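Local coordinates for protein dimethylsulfoniopropionate lyase (Roseovarius nubinhibens, PDB 4B29) that probably cleaves dimethylsulfoniopropionate to release dimethyl sulfide, using a metal-dependent cupin-type barrel that holds a zinc ion, at residues V134-W139 with P197-V202. Numbering follows the deposited sequence.
With EDO (1,2-ethanediol), chain F; PO4 (phosphate ion), chain E.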
ATOM      1  N   VAL A 134       1.699  -4.447   7.089  1.00 10.25           N
ATOM      2  CA  VAL A 134       0.748  -3.521   6.448  1.00 10.21           C
ATOM      3  C   VAL A 134       1.596  -2.535   5.652  1.00 10.51           C
ATOM      4  O   VAL A 134       2.420  -1.810   6.212  1.00 10.62           O
ATOM      5  CB  VAL A 134      -0.050  -2.735   7.492  1.00  9.99           C
ATOM      6  CG1 VAL A 134      -1.020  -1.771   6.746  1.00 13.26           C
ATOM      7  CG2 VAL A 134      -0.851  -3.637   8.387  1.00 12.11           C
ATOM      8  N   THR A 135       1.392  -2.490   4.335  1.00  8.72           N
ATOM      9  CA  THR A 135       2.111  -1.532   3.499  1.00  8.95           C
ATOM     10  C   THR A 135       1.123  -0.615   2.778  1.00  9.89           C
ATOM     11  O   THR A 135      -0.070  -0.906   2.699  1.00 10.51           O
ATOM     12  CB  THR A 135       3.041  -2.157   2.449  1.00 10.72           C
ATOM     13  OG1 THR A 135       2.271  -2.985   1.548  1.00 11.17           O
ATOM     14  CG2 THR A 135       4.109  -3.004   3.133  1.00 10.22           C
ATOM     15  N   VAL A 136       1.654   0.495   2.286  1.00  9.74           N
ATOM     16  CA  VAL A 136       0.819   1.488   1.574  1.00 10.60           C
ATOM     17  C   VAL A 136       1.537   1.823   0.275  1.00 10.85           C
ATOM     18  O   VAL A 136       2.766   2.007   0.267  1.00 10.43           O
ATOM     19  CB  VAL A 136       0.678   2.800   2.451  1.00  9.22           C
ATOM     20  CG1 VAL A 136       0.113   3.983   1.566  1.00 12.19           C
ATOM     21  CG2 VAL A 136      -0.230   2.539   3.640  1.00 11.20           C
ATOM     22  N   GLY A 137       0.800   1.927  -0.855  1.00  9.98           N
ATOM     23  CA  GLY A 137       1.442   2.285  -2.123  1.00 10.90           C
ATOM     24  C   GLY A 137       0.640   3.429  -2.758  1.00 11.44           C
ATOM     25  O   GLY A 137      -0.582   3.570  -2.481  1.00 11.97           O
ATOM     26  N   TYR A 138       1.324   4.290  -3.504  1.00 11.45           N
ATOM     27  CA  TYR A 138       0.654   5.329  -4.315  1.00 12.35           C
ATOM     28  C   TYR A 138       1.225   5.262  -5.709  1.00 12.45           C
ATOM     29  O   TYR A 138       2.443   5.116  -5.894  1.00 13.11           O
ATOM     30  CB  TYR A 138       0.940   6.715  -3.739  1.00 11.62           C
ATOM     31  CG  TYR A 138       0.360   7.817  -4.627  1.00 12.21           C
ATOM     32  CD1 TYR A 138      -0.952   8.228  -4.448  1.00 15.06           C
ATOM     33  CD2 TYR A 138       1.146   8.371  -5.646  1.00 16.45           C
ATOM     34  CE1 TYR A 138      -1.499   9.281  -5.285  1.00 17.31           C
ATOM     35  CE2 TYR A 138       0.615   9.384  -6.509  1.00 14.72           C
ATOM     36  CZ  TYR A 138      -0.681   9.825  -6.267  1.00 16.17           C
ATOM     37  OH  TYR A 138      -1.176  10.826  -7.104  1.00 17.88           O
ATOM     38  N   TRP A 139       0.343   5.348  -6.712  1.00 13.16           N
ATOM     39  CA  TRP A 139       0.767   5.468  -8.100  1.00 13.03           C
ATOM     40  C   TRP A 139      -0.005   6.612  -8.747  1.00 14.18           C
ATOM     41  O   TRP A 139      -1.224   6.659  -8.654  1.00 14.85           O
ATOM     42  CB  TRP A 139       0.384   4.198  -8.885  1.00 13.99           C
ATOM     43  CG  TRP A 139       1.216   3.008  -8.511  1.00 12.83           C
ATOM     44  CD1 TRP A 139       2.277   2.502  -9.198  1.00 16.56           C
ATOM     45  CD2 TRP A 139       1.022   2.147  -7.360  1.00 14.34           C
ATOM     46  NE1 TRP A 139       2.751   1.366  -8.555  1.00 17.73           N
ATOM     47  CE2 TRP A 139       2.008   1.145  -7.426  1.00 16.31           C
ATOM     48  CE3 TRP A 139       0.103   2.144  -6.305  1.00 14.38           C
ATOM     49  CZ2 TRP A 139       2.128   0.133  -6.445  1.00 17.63           C
ATOM     50  CZ3 TRP A 139       0.192   1.115  -5.342  1.00 17.91           C
ATOM     51  CH2 TRP A 139       1.220   0.144  -5.431  1.00 15.52           C
ATOM     52  N   PRO A 197      -5.170   8.551 -10.141  1.00 15.52           N
ATOM     53  CA  PRO A 197      -4.109   7.868  -9.355  1.00 15.51           C
ATOM     54  C   PRO A 197      -4.762   6.724  -8.553  1.00 14.36           C
ATOM     55  O   PRO A 197      -5.982   6.507  -8.599  1.00 13.74           O
ATOM     56  CB  PRO A 197      -3.668   8.964  -8.402  1.00 14.74           C
ATOM     57  CG  PRO A 197      -4.963   9.704  -8.057  1.00 15.09           C
ATOM     58  CD  PRO A 197      -5.759   9.681  -9.399  1.00 16.35           C
ATOM     59  N   ILE A 198      -3.947   6.017  -7.759  1.00 12.93           N
ATOM     60  CA  ILE A 198      -4.520   5.097  -6.771  1.00 12.08           C
ATOM     61  C   ILE A 198      -3.628   5.086  -5.530  1.00 10.11           C
ATOM     62  O   ILE A 198      -2.411   5.175  -5.636  1.00 11.28           O
ATOM     63  CB  ILE A 198      -4.693   3.636  -7.314  1.00 11.57           C
ATOM     64  CG1 ILE A 198      -5.566   2.821  -6.336  1.00 11.60           C
ATOM     65  CG2 ILE A 198      -3.323   2.949  -7.678  1.00 12.93           C
ATOM     66  CD1 ILE A 198      -5.949   1.458  -6.899  1.00 13.01           C
ATOM     67  N   LEU A 199      -4.287   5.022  -4.386  1.00 10.96           N
ATOM     68  CA  LEU A 199      -3.598   4.933  -3.077  1.00 10.65           C
ATOM     69  C   LEU A 199      -4.143   3.658  -2.433  1.00 10.80           C
ATOM     70  O   LEU A 199      -5.371   3.475  -2.346  1.00 11.23           O
ATOM     71  CB  LEU A 199      -3.961   6.164  -2.258  1.00 10.97           C
ATOM     72  CG  LEU A 199      -3.449   6.262  -0.797  1.00 11.76           C
ATOM     73  CD1 LEU A 199      -1.922   6.307  -0.783  1.00 12.56           C
ATOM     74  CD2 LEU A 199      -4.076   7.489  -0.061  1.00 12.81           C
ATOM     75  N   THR A 200      -3.231   2.770  -1.988  1.00 10.18           N
ATOM     76  CA  THR A 200      -3.654   1.430  -1.513  1.00  9.10           C
ATOM     77  C   THR A 200      -3.127   1.181  -0.110  1.00 10.18           C
ATOM     78  O   THR A 200      -2.127   1.807   0.305  1.00 11.32           O
ATOM     79  CB  THR A 200      -3.076   0.310  -2.399  1.00  9.38           C
ATOM     80  OG1 THR A 200      -1.647   0.433  -2.433  1.00 12.40           O
ATOM     81  CG2 THR A 200      -3.630   0.473  -3.892  1.00 10.64           C
ATOM     82  N   LEU A 201      -3.794   0.270   0.589  1.00  9.56           N
ATOM     83  CA  LEU A 201      -3.304  -0.177   1.903  1.00  9.24           C
ATOM     84  C   LEU A 201      -3.431  -1.708   1.853  1.00  9.62           C
ATOM     85  O   LEU A 201      -4.504  -2.249   1.508  1.00 10.15           O
ATOM     86  CB  LEU A 201      -4.115   0.473   3.044  1.00  9.12           C
ATOM     87  CG  LEU A 201      -3.502   0.082   4.411  1.00 10.82           C
ATOM     88  CD1 LEU A 201      -3.584   1.260   5.418  1.00 12.86           C
ATOM     89  CD2 LEU A 201      -4.266  -1.130   4.937  1.00  9.89           C
ATOM     90  N   VAL A 202      -2.336  -2.404   2.162  1.00  9.18           N
ATOM     91  CA  VAL A 202      -2.230  -3.828   1.774  1.00  9.56           C
ATOM     92  C   VAL A 202      -1.769  -4.638   2.986  1.00  9.64           C
ATOM     93  O   VAL A 202      -0.894  -4.191   3.721  1.00 10.67           O
ATOM     94  CB  VAL A 202      -1.175  -3.942   0.670  1.00 10.88           C
ATOM     95  CG1 VAL A 202      -0.908  -5.405   0.264  1.00 13.07           C
ATOM     96  CG2 VAL A 202      -1.629  -3.096  -0.556  1.00 12.24           C
TER
HETATM   97  C1  EDO F1201       1.172  -1.886  -1.588  1.00 26.11           C
HETATM   98  O1  EDO F1201       0.396  -1.383  -2.678  1.00 19.74           O
HETATM   99  C2  EDO F1201       2.607  -1.555  -1.899  1.00 29.13           C
HETATM  100  O2  EDO F1201       3.337  -2.255  -0.911  1.00 26.44           O
HETATM  101  P   PO4 E1200      -0.008  13.115 -10.160  0.80 38.37           P
HETATM  102  O1  PO4 E1200       0.613  14.391  -9.547  0.80 35.16           O
HETATM  103  O2  PO4 E1200      -0.335  12.076  -9.101  0.80 33.06           O
HETATM  104  O3  PO4 E1200      -1.368  13.475 -10.706  0.80 36.96           O
HETATM  105  O4  PO4 E1200       0.910  12.458 -11.183  0.80 30.49           O
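Segments 134-139 and 197-202 run antiparallel as neighbouring strands in the middle of the larger sheet of a cupin barrel. T135 pairs with V202, G137 with T200 and W139 with I198, each through two backbone hydrogen bonds. The straightest of these runs from W139 N to I198 O. The G137 N to T200 O bond is longer, at 3.2 Å, and the donor stands 41° out of the carbonyl plane. G137 N also reaches T200 OG1 weakly.

T135, W139, I198, T200 and V202 project from one face, where a 1,2-ethanediol, probably from the crystallisation liquor, lies over G137. T200 OG1 sits between the backbone N and the carbonyl carbon (chi1 56°), which brings it over G137. There T200 OG1 hydrogen-bonds ethanediol O1 at 2.7 Å. T135 OG1 hydrogen-bonds ethanediol O2 at 2.8 Å, and W204 NE1 also hydrogen-bonds T135 OG1. The diol thus bridges the two strands. The W139 indole turns its edge to T200: CZ3 is 3.5 Å from OG1, near the ring plane. I198 CG2 packs beside W139 CE3 at 3.8 Å. F111, F115 and Y145 add further rings around the indole.

The other face is mainly apolar. V136 CG1 meets L199 CD1 at 3.9 Å, while V136 CG2 meets L201 CD1. V134 CG1 touches L201 CD2. Helices 67-73 and 83-92 cover this side through Y138, L199 and V136. Y138 OH lies 3.4 Å from P197 CB and close to a phosphate also held by H70 and R114.

V202 touches E154, a zinc ligand with H150 and H189. The face that carries T200 and V202 thus appears to line the barrel interior near the zinc ion, which is about 6 Å from the side chain of V202, as in the cupin fold, where paired antiparallel strands wall the metal pocket.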